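Local structure of GH26A (6Q75) at residues N213-W218 with V244-T249; T106-V111 with P174-N179; K271-G276 with P291-F296. The protein probably hydrolyses beta-linked polysaccharides such as mannans, as a family 26 glycoside hydrolase built on a (beta/alpha)8 barrel. All blocks are in the same frame, centred on the assembly; numbering follows the deposited sequence.

Interaction 1: residues N213-W218 with V244-T249; sequences NLIWVW and VDILAT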
loop_
_atom_site.group_PDB
_atom_site.type_symbol
_atom_site.label_atom_id
_atom_site.label_comp_id
_atom_site.label_asym_id
_atom_site.label_seq_id
_atom_site.Cartn_x
_atom_site.Cartn_y
_atom_site.Cartn_z
ATOM N N ASN A 213 -2.360 -1.495 15.229
ATOM C CA ASN A 213 -1.041 -1.711 14.658
ATOM C C ASN A 213 -0.955 -1.284 13.199
ATOM O O ASN A 213 0.041 -1.599 12.538
ATOM C CB ASN A 213 -0.646 -3.178 14.792
ATOM C CG ASN A 213 -1.572 -4.077 14.008
ATOM O OD1 ASN A 213 -2.787 -3.819 13.942
ATOM N ND2 ASN A 213 -1.019 -5.124 13.394
ATOM N N LEU A 214 -1.960 -0.589 12.674
ATOM C CA LEU A 214 -1.960 -0.182 11.272
ATOM C C LEU A 214 -1.464 1.250 11.109
ATOM O O LEU A 214 -1.786 2.131 11.912
ATOM C CB LEU A 214 -3.357 -0.304 10.669
ATOM C CG LEU A 214 -4.080 -1.630 10.949
ATOM C CD1 LEU A 214 -5.481 -1.627 10.359
ATOM C CD2 LEU A 214 -3.272 -2.779 10.367
ATOM N N ILE A 215 -0.593 1.450 10.118
ATOM C CA ILE A 215 -0.248 2.767 9.602
ATOM C C ILE A 215 -1.037 2.940 8.316
ATOM O O ILE A 215 -0.898 2.134 7.387
ATOM C CB ILE A 215 1.268 2.886 9.352
ATOM C CG1 ILE A 215 2.012 2.942 10.698
ATOM C CG2 ILE A 215 1.599 4.129 8.524
ATOM C CD1 ILE A 215 3.492 2.657 10.568
ATOM N N TRP A 216 -1.865 3.979 8.239
ATOM C CA TRP A 216 -2.819 4.072 7.139
ATOM C C TRP A 216 -2.181 4.771 5.953
ATOM O O TRP A 216 -1.923 5.980 5.994
ATOM C CB TRP A 216 -4.100 4.779 7.571
ATOM C CG TRP A 216 -4.932 3.852 8.427
ATOM C CD1 TRP A 216 -4.702 3.493 9.726
ATOM C CD2 TRP A 216 -6.061 3.079 7.991
ATOM N NE1 TRP A 216 -5.655 2.585 10.140
ATOM C CE2 TRP A 216 -6.493 2.314 9.089
ATOM C CE3 TRP A 216 -6.769 2.992 6.792
ATOM C CZ2 TRP A 216 -7.585 1.453 9.011
ATOM C CZ3 TRP A 216 -7.853 2.143 6.717
ATOM C CH2 TRP A 216 -8.264 1.395 7.836
ATOM N N VAL A 217 -1.968 4.016 4.877
ATOM C CA VAL A 217 -1.293 4.543 3.694
ATOM C C VAL A 217 -2.360 4.741 2.635
ATOM O O VAL A 217 -2.940 3.766 2.136
ATOM C CB VAL A 217 -0.188 3.618 3.181
ATOM C CG1 VAL A 217 0.533 4.296 1.960
ATOM C CG2 VAL A 217 0.816 3.293 4.300
ATOM N N TRP A 218 -2.597 6.005 2.278
ATOM C CA TRP A 218 -3.514 6.371 1.207
ATOM C C TRP A 218 -2.696 6.373 -0.076
ATOM O O TRP A 218 -1.836 7.230 -0.246
ATOM C CB TRP A 218 -4.116 7.744 1.505
ATOM C CG TRP A 218 -5.090 8.295 0.479
ATOM C CD1 TRP A 218 -6.459 8.113 0.438
ATOM C CD2 TRP A 218 -4.773 9.176 -0.595
ATOM N NE1 TRP A 218 -7.000 8.822 -0.611
ATOM C CE2 TRP A 218 -5.985 9.478 -1.265
ATOM C CE3 TRP A 218 -3.575 9.737 -1.071
ATOM C CZ2 TRP A 218 -6.032 10.306 -2.380
ATOM C CZ3 TRP A 218 -3.632 10.563 -2.188
ATOM C CH2 TRP A 218 -4.843 10.843 -2.821
ATOM N N VAL A 244 -5.466 9.475 7.572
ATOM C CA VAL A 244 -4.344 9.055 6.726
ATOM C C VAL A 244 -3.039 9.354 7.463
ATOM O O VAL A 244 -2.857 10.467 7.964
ATOM C CB VAL A 244 -4.364 9.775 5.360
ATOM C CG1 VAL A 244 -3.112 9.405 4.545
ATOM C CG2 VAL A 244 -5.652 9.465 4.568
ATOM N N ASP A 245 -2.123 8.368 7.526
ATOM C CA ASP A 245 -0.785 8.558 8.094
ATOM C C ASP A 245 0.246 8.927 7.031
ATOM O O ASP A 245 1.114 9.772 7.272
ATOM C CB ASP A 245 -0.308 7.274 8.788
ATOM C CG ASP A 245 -1.034 7.000 10.114
ATOM O OD1 ASP A 245 -1.004 7.862 11.036
ATOM O OD2 ASP A 245 -1.643 5.910 10.224
ATOM N N ILE A 246 0.186 8.275 5.881
ATOM C CA ILE A 246 1.208 8.407 4.840
ATOM C C ILE A 246 0.486 8.482 3.508
ATOM O O ILE A 246 -0.489 7.754 3.293
ATOM C CB ILE A 246 2.176 7.211 4.887
ATOM C CG1 ILE A 246 2.897 7.168 6.235
ATOM C CG2 ILE A 246 3.208 7.283 3.714
ATOM C CD1 ILE A 246 4.050 6.241 6.261
ATOM N N LEU A 247 0.968 9.333 2.588
ATOM C CA LEU A 247 0.419 9.381 1.234
ATOM C C LEU A 247 1.385 8.728 0.258
ATOM O O LEU A 247 2.601 8.826 0.407
ATOM C CB LEU A 247 0.097 10.818 0.776
ATOM C CG LEU A 247 -1.030 11.558 1.519
ATOM C CD1 LEU A 247 -0.626 11.996 2.912
ATOM C CD2 LEU A 247 -1.567 12.754 0.692
ATOM N N ALA A 248 0.845 7.974 -0.685
ATOM C CA ALA A 248 1.702 7.241 -1.592
ATOM C C ALA A 248 1.105 7.297 -2.983
ATOM O O ALA A 248 -0.082 7.574 -3.170
ATOM C CB ALA A 248 1.870 5.778 -1.167
ATOM N N THR A 249 1.948 7.020 -3.963
ATOM C CA THR A 249 1.462 6.936 -5.333
ATOM C C THR A 249 2.226 5.847 -6.071
ATOM O O THR A 249 3.313 5.432 -5.659
ATOM C CB THR A 249 1.565 8.286 -6.054
ATOM O OG1 THR A 249 0.757 8.240 -7.241
ATOM C CG2 THR A 249 2.989 8.587 -6.414
HETATM O O HOH W 1 -2.399 4.976 12.436
#
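Trp-216 meets segment 244-249 with both of its backbone polar atoms. Trp-216 N gives an almost straight hydrogen bond to Asp-245 OD2 (2.8 Å, 175° at the hydrogen), which receives it on the anti lone pair, turned away from OD1. Trp-216 O accepts twice, from Asp-245 N in the carbonyl plane at 2.8 Å and from Ile-246 N, tilted out of that plane, at 3.1 Å. The parallel ladder runs on from Trp-218 N to Ile-246 O and from Ala-248 N to Trp-218 O, while Val-217 CA makes a CA-H...O contact with Ile-246 O.

With Asp-245 CG beside its own N (chi1 -73°), the carboxylate stands where a regular parallel pairing would offer a backbone carbonyl, and OD1 accepts a hydrogen bond from Val-24 N. With an alanine in place of Asp-245, the buried Trp-216 N would probably lose its acceptor and Val-24 N its mate.

The apolar contacts fall on two faces. On one, Ile-215 CG2 touches Ile-246 CD1 (3.9 Å), and Val-217 CG1 meets Ala-248 CB (3.7 Å). On the other, Trp-218 CB rests on Val-244 CG1 at 3.6 Å, while its ring atom CE3 reaches Leu-247 CD2 obliquely; Trp-218 NE1 turns to Phe-237 O.

This pair forms neighbouring strands of the parallel barrel, 214-221 also bonding to strand 170-173 and 246-251 to strand 273-278. Helix 258-268 packs on Trp-218 and Leu-247, and helix 30-40 reaches Ile-215 and Asp-245.

Interaction 2: residues T106-V111 with P174-N179; sequences TLMWHV and PYHEMN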
loop_
_atom_site.group_PDB
_atom_site.type_symbol
_atom_site.label_atom_id
_atom_site.label_comp_id
_atom_site.label_asym_id
_atom_site.label_seq_id
_atom_site.Cartn_x
_atom_site.Cartn_y
_atom_site.Cartn_z
ATOM N N THR A 106 4.591 -4.266 4.559
ATOM C CA THR A 106 3.462 -3.555 3.970
ATOM C C THR A 106 2.488 -4.554 3.345
ATOM O O THR A 106 2.898 -5.570 2.780
ATOM C CB THR A 106 3.911 -2.487 2.922
ATOM O OG1 THR A 106 2.755 -1.774 2.462
ATOM C CG2 THR A 106 4.668 -3.097 1.720
ATOM N N LEU A 107 1.189 -4.291 3.506
ATOM C CA LEU A 107 0.149 -5.174 2.981
ATOM C C LEU A 107 -0.911 -4.350 2.262
ATOM O O LEU A 107 -1.261 -3.246 2.700
ATOM C CB LEU A 107 -0.505 -6.000 4.116
ATOM C CG LEU A 107 0.497 -6.943 4.800
ATOM C CD1 LEU A 107 -0.139 -7.576 6.054
ATOM C CD2 LEU A 107 0.987 -8.028 3.827
ATOM N N MET A 108 -1.383 -4.877 1.132
ATOM C CA MET A 108 -2.471 -4.302 0.353
ATOM C C MET A 108 -3.589 -5.341 0.221
ATOM O O MET A 108 -3.519 -6.439 0.791
ATOM C CB MET A 108 -1.977 -3.846 -1.026
ATOM C CG MET A 108 -1.475 -5.011 -1.877
ATOM S SD MET A 108 -0.630 -4.474 -3.381
ATOM C CE MET A 108 -1.921 -3.497 -4.165
ATOM N N TRP A 109 -4.605 -5.004 -0.573
ATOM C CA TRP A 109 -5.814 -5.824 -0.587
ATOM C C TRP A 109 -6.619 -5.608 -1.858
ATOM O O TRP A 109 -7.621 -4.882 -1.845
ATOM C CB TRP A 109 -6.663 -5.518 0.648
ATOM C CG TRP A 109 -7.900 -6.394 0.826
ATOM C CD1 TRP A 109 -8.073 -7.687 0.400
ATOM C CD2 TRP A 109 -9.143 -6.000 1.426
ATOM N NE1 TRP A 109 -9.346 -8.139 0.754
ATOM C CE2 TRP A 109 -10.019 -7.110 1.359
ATOM C CE3 TRP A 109 -9.590 -4.819 2.032
ATOM C CZ2 TRP A 109 -11.336 -7.080 1.890
ATOM C CZ3 TRP A 109 -10.898 -4.784 2.538
ATOM C CH2 TRP A 109 -11.749 -5.906 2.452
ATOM N N HIS A 110 -6.192 -6.197 -2.971
ATOM C CA HIS A 110 -7.137 -6.343 -4.074
ATOM C C HIS A 110 -8.314 -7.189 -3.587
ATOM O O HIS A 110 -8.140 -8.198 -2.893
ATOM C CB HIS A 110 -6.507 -7.014 -5.280
ATOM C CG HIS A 110 -5.536 -6.151 -6.022
ATOM N ND1 HIS A 110 -4.172 -6.318 -5.923
ATOM C CD2 HIS A 110 -5.733 -5.133 -6.897
ATOM C CE1 HIS A 110 -3.566 -5.445 -6.715
ATOM N NE2 HIS A 110 -4.491 -4.719 -7.324
ATOM N N VAL A 111 -9.513 -6.762 -3.953
ATOM C CA VAL A 111 -10.735 -7.415 -3.513
ATOM C C VAL A 111 -11.820 -7.179 -4.557
ATOM O O VAL A 111 -11.867 -6.128 -5.206
ATOM C CB VAL A 111 -11.111 -6.888 -2.114
ATOM C CG1 VAL A 111 -11.452 -5.397 -2.170
ATOM C CG2 VAL A 111 -12.257 -7.729 -1.517
ATOM N N PRO A 174 -5.053 0.024 1.721
ATOM C CA PRO A 174 -6.304 -0.467 1.134
ATOM C C PRO A 174 -6.839 0.407 -0.004
ATOM O O PRO A 174 -6.634 1.623 -0.049
ATOM C CB PRO A 174 -7.263 -0.441 2.338
ATOM C CG PRO A 174 -6.802 0.830 3.104
ATOM C CD PRO A 174 -5.252 0.872 2.899
ATOM N N TYR A 175 -7.589 -0.232 -0.902
ATOM C CA TYR A 175 -8.347 0.455 -1.956
ATOM C C TYR A 175 -7.442 1.420 -2.730
ATOM O O TYR A 175 -7.753 2.598 -2.916
ATOM C CB TYR A 175 -9.547 1.188 -1.391
ATOM C CG TYR A 175 -10.564 0.275 -0.726
ATOM C CD1 TYR A 175 -11.106 -0.828 -1.405
ATOM C CD2 TYR A 175 -10.992 0.519 0.570
ATOM C CE1 TYR A 175 -12.049 -1.671 -0.791
ATOM C CE2 TYR A 175 -11.954 -0.314 1.185
ATOM C CZ TYR A 175 -12.459 -1.402 0.498
ATOM O OH TYR A 175 -13.393 -2.229 1.111
ATOM N N HIS A 176 -6.304 0.895 -3.147
ATOM C CA HIS A 176 -5.253 1.677 -3.779
ATOM C C HIS A 176 -5.646 2.090 -5.203
ATOM O O HIS A 176 -6.576 1.548 -5.810
ATOM C CB HIS A 176 -3.958 0.863 -3.815
ATOM C CG HIS A 176 -4.115 -0.406 -4.588
ATOM N ND1 HIS A 176 -4.964 -1.412 -4.189
ATOM C CD2 HIS A 176 -3.599 -0.796 -5.775
ATOM C CE1 HIS A 176 -4.937 -2.390 -5.079
ATOM N NE2 HIS A 176 -4.104 -2.043 -6.049
ATOM N N GLU A 177 -4.926 3.081 -5.736
ATOM C CA GLU A 177 -5.177 3.594 -7.100
ATOM C C GLU A 177 -6.636 4.045 -7.264
ATOM O O GLU A 177 -7.246 3.927 -8.332
ATOM C CB GLU A 177 -4.776 2.552 -8.156
ATOM C CG GLU A 177 -3.240 2.318 -8.143
ATOM C CD GLU A 177 -2.725 1.286 -9.165
ATOM O OE1 GLU A 177 -3.513 0.748 -9.987
ATOM O OE2 GLU A 177 -1.497 1.041 -9.167
ATOM N N MET A 178 -7.175 4.643 -6.204
ATOM C CA MET A 178 -8.596 4.980 -6.174
ATOM C C MET A 178 -8.942 6.149 -7.080
ATOM O O MET A 178 -10.131 6.359 -7.360
ATOM C CB MET A 178 -9.010 5.290 -4.733
ATOM C CG MET A 178 -8.530 6.656 -4.210
ATOM S SD MET A 178 -6.740 6.803 -3.945
ATOM C CE MET A 178 -6.444 5.781 -2.522
ATOM N N ASN A 179 -7.939 6.909 -7.552
ATOM C CA ASN A 179 -8.213 7.971 -8.509
ATOM C C ASN A 179 -8.264 7.445 -9.933
ATOM O O ASN A 179 -8.635 8.194 -10.845
ATOM C CB ASN A 179 -7.177 9.108 -8.384
ATOM C CG ASN A 179 -5.741 8.630 -8.560
ATOM O OD1 ASN A 179 -5.393 7.518 -8.176
ATOM N ND2 ASN A 179 -4.893 9.483 -9.159
HETATM O O HOH W 2 -5.228 -2.470 -1.527
HETATM O O HOH W 3 -8.539 -2.850 -0.399
#
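His-176 is touched by two side chains of segment 106-111, one on a ring face and one at its edge. The methyl CE of Met-108 sits over the face as a CH-pi contact, 3.2 Å from His-176 NE2 and 3.3 Å from CE1, so it lies off-centre toward that end of the ring. A bend in the methionine chain (chi3 -58°) sets CE between SD and the imidazole, with the sulfur farther out above the same face. The His-176 edge at CE1 points at the face of His-110, offset toward its rim, in an edge-to-face pair with planes 84° apart; His-176 CE1 is 3.4 Å from His-110 CD2.

A second cluster surrounds Tyr-175. Trp-109 and Tyr-175 run side by side, their rings inclined by 42°, and Trp-109 CZ3 comes within 3.8 Å of Tyr-175 OH. Val-111 CG1 meets Tyr-175 CE1 at 4.0 Å.

Two waters bridge the segments. One accepts from Trp-109 N and is also bonded to His-176 ND1, which, with the Met-108 methyl on its face, probably helps set the rotation of that ring; the other donates to Trp-109 O (2.7 Å) and accepts from Tyr-175 N.

Farther out, His-110 ND1 is hydrogen-bonded to Asp-78 OD2, and Tyr-175 OH to Trp-149 NE1. His-176 NE2 and Glu-177 OE1 hold a bound Tris molecule, probably from the crystallisation liquor. Loops leaving the C-terminal ends of strands 104-108 and 170-173 are where a (beta/alpha)8 glycoside hydrolase forms its active-site cleft, and this aromatic, histidine-rich cluster is consistent with a wall of it.

Interaction 3: residues K271-G276 with P291-F296; sequences KPIALG and PKWSWF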
loop_
_atom_site.group_PDB
_atom_site.type_symbol
_atom_site.label_atom_id
_atom_site.label_comp_id
_atom_site.label_asym_id
_atom_site.label_seq_id
_atom_site.Cartn_x
_atom_site.Cartn_y
_atom_site.Cartn_z
ATOM N N LYS A 271 2.737 15.203 6.133
ATOM C CA LYS A 271 2.755 13.760 6.266
ATOM C C LYS A 271 3.785 13.154 5.315
ATOM O O LYS A 271 4.057 13.713 4.252
ATOM C CB LYS A 271 1.378 13.183 5.975
ATOM C CG LYS A 271 0.378 13.585 7.064
ATOM C CD LYS A 271 -0.955 12.942 6.853
ATOM C CE LYS A 271 -1.927 13.426 7.921
ATOM N NZ LYS A 271 -1.754 12.716 9.227
ATOM N N PRO A 272 4.356 11.996 5.659
ATOM C CA PRO A 272 5.314 11.368 4.739
ATOM C C PRO A 272 4.637 10.957 3.441
ATOM O O PRO A 272 3.435 10.682 3.400
ATOM C CB PRO A 272 5.821 10.140 5.505
ATOM C CG PRO A 272 5.426 10.402 6.988
ATOM C CD PRO A 272 4.190 11.238 6.912
ATOM N N ILE A 273 5.431 10.930 2.371
ATOM C CA ILE A 273 4.970 10.382 1.103
ATOM C C ILE A 273 5.863 9.209 0.723
ATOM O O ILE A 273 6.994 9.072 1.207
ATOM C CB ILE A 273 4.939 11.434 -0.029
ATOM C CG1 ILE A 273 6.344 11.944 -0.328
ATOM C CG2 ILE A 273 3.990 12.570 0.285
ATOM C CD1 ILE A 273 6.371 12.881 -1.511
ATOM N N ALA A 274 5.356 8.371 -0.188
ATOM C CA ALA A 274 6.104 7.185 -0.587
ATOM C C ALA A 274 5.701 6.777 -1.992
ATOM O O ALA A 274 4.621 7.133 -2.468
ATOM C CB ALA A 274 5.856 6.013 0.369
ATOM N N LEU A 275 6.572 6.000 -2.635
ATOM C CA LEU A 275 6.259 5.376 -3.924
ATOM C C LEU A 275 5.676 4.004 -3.638
ATOM O O LEU A 275 6.406 3.027 -3.446
ATOM C CB LEU A 275 7.506 5.287 -4.810
ATOM C CG LEU A 275 8.068 6.629 -5.271
ATOM C CD1 LEU A 275 9.559 6.492 -5.709
ATOM C CD2 LEU A 275 7.196 7.228 -6.331
ATOM N N GLY A 276 4.342 3.922 -3.619
ATOM C CA GLY A 276 3.691 2.710 -3.167
ATOM C C GLY A 276 3.915 1.515 -4.068
ATOM O O GLY A 276 3.984 0.380 -3.579
ATOM N N PRO A 291 13.490 14.150 -2.950
ATOM C CA PRO A 291 14.039 13.466 -1.765
ATOM C C PRO A 291 12.981 13.043 -0.770
ATOM O O PRO A 291 13.283 12.248 0.122
ATOM C CB PRO A 291 14.982 14.517 -1.160
ATOM C CG PRO A 291 14.381 15.820 -1.568
ATOM C CD PRO A 291 13.738 15.599 -2.927
ATOM N N LYS A 292 11.760 13.540 -0.887
ATOM C CA LYS A 292 10.756 13.230 0.125
ATOM C C LYS A 292 10.188 11.816 0.002
ATOM O O LYS A 292 9.501 11.362 0.924
ATOM C CB LYS A 292 9.634 14.266 0.052
ATOM C CG LYS A 292 10.009 15.624 0.656
ATOM C CD LYS A 292 8.892 16.629 0.457
ATOM C CE LYS A 292 9.373 18.060 0.673
ATOM N NZ LYS A 292 9.494 18.396 2.089
ATOM N N TRP A 293 10.419 11.101 -1.099
ATOM C CA TRP A 293 9.917 9.730 -1.172
ATOM C C TRP A 293 10.548 8.900 -0.056
ATOM O O TRP A 293 11.771 8.832 0.061
ATOM C CB TRP A 293 10.217 9.101 -2.536
ATOM C CG TRP A 293 9.590 9.767 -3.719
ATOM C CD1 TRP A 293 10.255 10.302 -4.802
ATOM C CD2 TRP A 293 8.185 9.906 -4.009
ATOM N NE1 TRP A 293 9.348 10.775 -5.727
ATOM C CE2 TRP A 293 8.077 10.552 -5.260
ATOM C CE3 TRP A 293 7.006 9.568 -3.318
ATOM C CZ2 TRP A 293 6.850 10.864 -5.843
ATOM C CZ3 TRP A 293 5.788 9.874 -3.907
ATOM C CH2 TRP A 293 5.717 10.515 -5.154
ATOM N N SER A 294 9.703 8.260 0.762
ATOM C CA SER A 294 10.192 7.546 1.935
ATOM C C SER A 294 10.512 6.096 1.663
ATOM O O SER A 294 11.338 5.526 2.378
ATOM C CB SER A 294 9.156 7.593 3.066
ATOM O OG SER A 294 8.749 8.922 3.285
ATOM N N TRP A 295 9.842 5.476 0.698
ATOM C CA TRP A 295 10.194 4.136 0.254
ATOM C C TRP A 295 9.728 3.995 -1.182
ATOM O O TRP A 295 8.982 4.830 -1.701
ATOM C CB TRP A 295 9.614 3.014 1.164
ATOM C CG TRP A 295 8.142 2.733 1.030
ATOM C CD1 TRP A 295 7.514 1.960 0.064
ATOM C CD2 TRP A 295 7.108 3.177 1.926
ATOM N NE1 TRP A 295 6.143 1.924 0.317
ATOM C CE2 TRP A 295 5.878 2.670 1.442
ATOM C CE3 TRP A 295 7.103 3.968 3.083
ATOM C CZ2 TRP A 295 4.646 2.923 2.087
ATOM C CZ3 TRP A 295 5.867 4.240 3.713
ATOM C CH2 TRP A 295 4.665 3.702 3.212
ATOM N N PHE A 296 10.235 2.961 -1.843
ATOM C CA PHE A 296 9.681 2.505 -3.106
ATOM C C PHE A 296 9.405 1.022 -2.956
ATOM O O PHE A 296 10.058 0.355 -2.154
ATOM C CB PHE A 296 10.647 2.778 -4.285
ATOM C CG PHE A 296 11.954 2.044 -4.196
ATOM C CD1 PHE A 296 12.052 0.686 -4.521
ATOM C CD2 PHE A 296 13.120 2.727 -3.875
ATOM C CE1 PHE A 296 13.288 0.019 -4.482
ATOM C CE2 PHE A 296 14.349 2.065 -3.822
ATOM C CZ PHE A 296 14.437 0.713 -4.136
HETATM O O HOH W 4 8.031 12.151 3.009
HETATM O O HOH W 5 4.252 -0.041 -0.886
#
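Both faces of the Trp-293 indole are occupied by segment 271-276. Leu-275 CD2 stands over the centre of the six-membered ring, 3.5 Å from its centroid, and Ile-273 CD1 lies over the opposite face, nearer the rim, at 3.8 Å from Trp-293 CE3. The backbone N of Ala-274 is at the ring edge, and Trp-293 NE1 turns to Gln-290.

Trp-295 receives Ala-274 CB squarely over its six-membered ring, 3.4 Å from the centroid in a CH-pi contact. In the plane of this indole a water accepts from Trp-295 NE1 (3.0 Å) and donates to Gly-276 O, joining ring edge to backbone.

The polar contacts are few. Ile-273 O accepts from Ser-294 N at 2.9 Å and from Ser-294 OG at 2.7 Å; with OG beside its own backbone N (chi1 -51°), one residue grips the carbonyl twice. Leu-275 N bonds to Trp-295 O at 2.8 Å, whereas the buried Trp-295 N has no partner in the model, in keeping with the weak bonding of this strand.

The two strands are the ends of a beta-alpha-beta unit crossing through helix 284-289. Strand 293-299 also pairs with 46-51, closing the barrel; Trp-295 touches Ile-246 and Leu-47, while helix 258-268 packs on Ile-273 and supplies Tyr-261 beside Trp-293.

All three contacts are buried and reach the same barrel sheet, but at different places. Interactions 1 and 3 each join adjacent parallel strands and are themselves joined, since strands 246-251 and 273-278 are neighbours: Leu-247 N meets Pro-272 O and Thr-249 O meets Gly-276 N in probable hydrogen bonds. Interaction 1 relies on a backbone ladder completed by one carboxylate, interaction 3 on tryptophan faces around sparse bonding, with exposed Lys-292 at its border. Interaction 2 links the end of strand 104-108 and its following loop to the loop after strand 170-173 through histidines, aromatics and waters. It touches interaction 1, where Met-178 CE packs on Trp-218 NE1 (3.6 Å), whereas its centre lies about 17 Å from that of interaction 3.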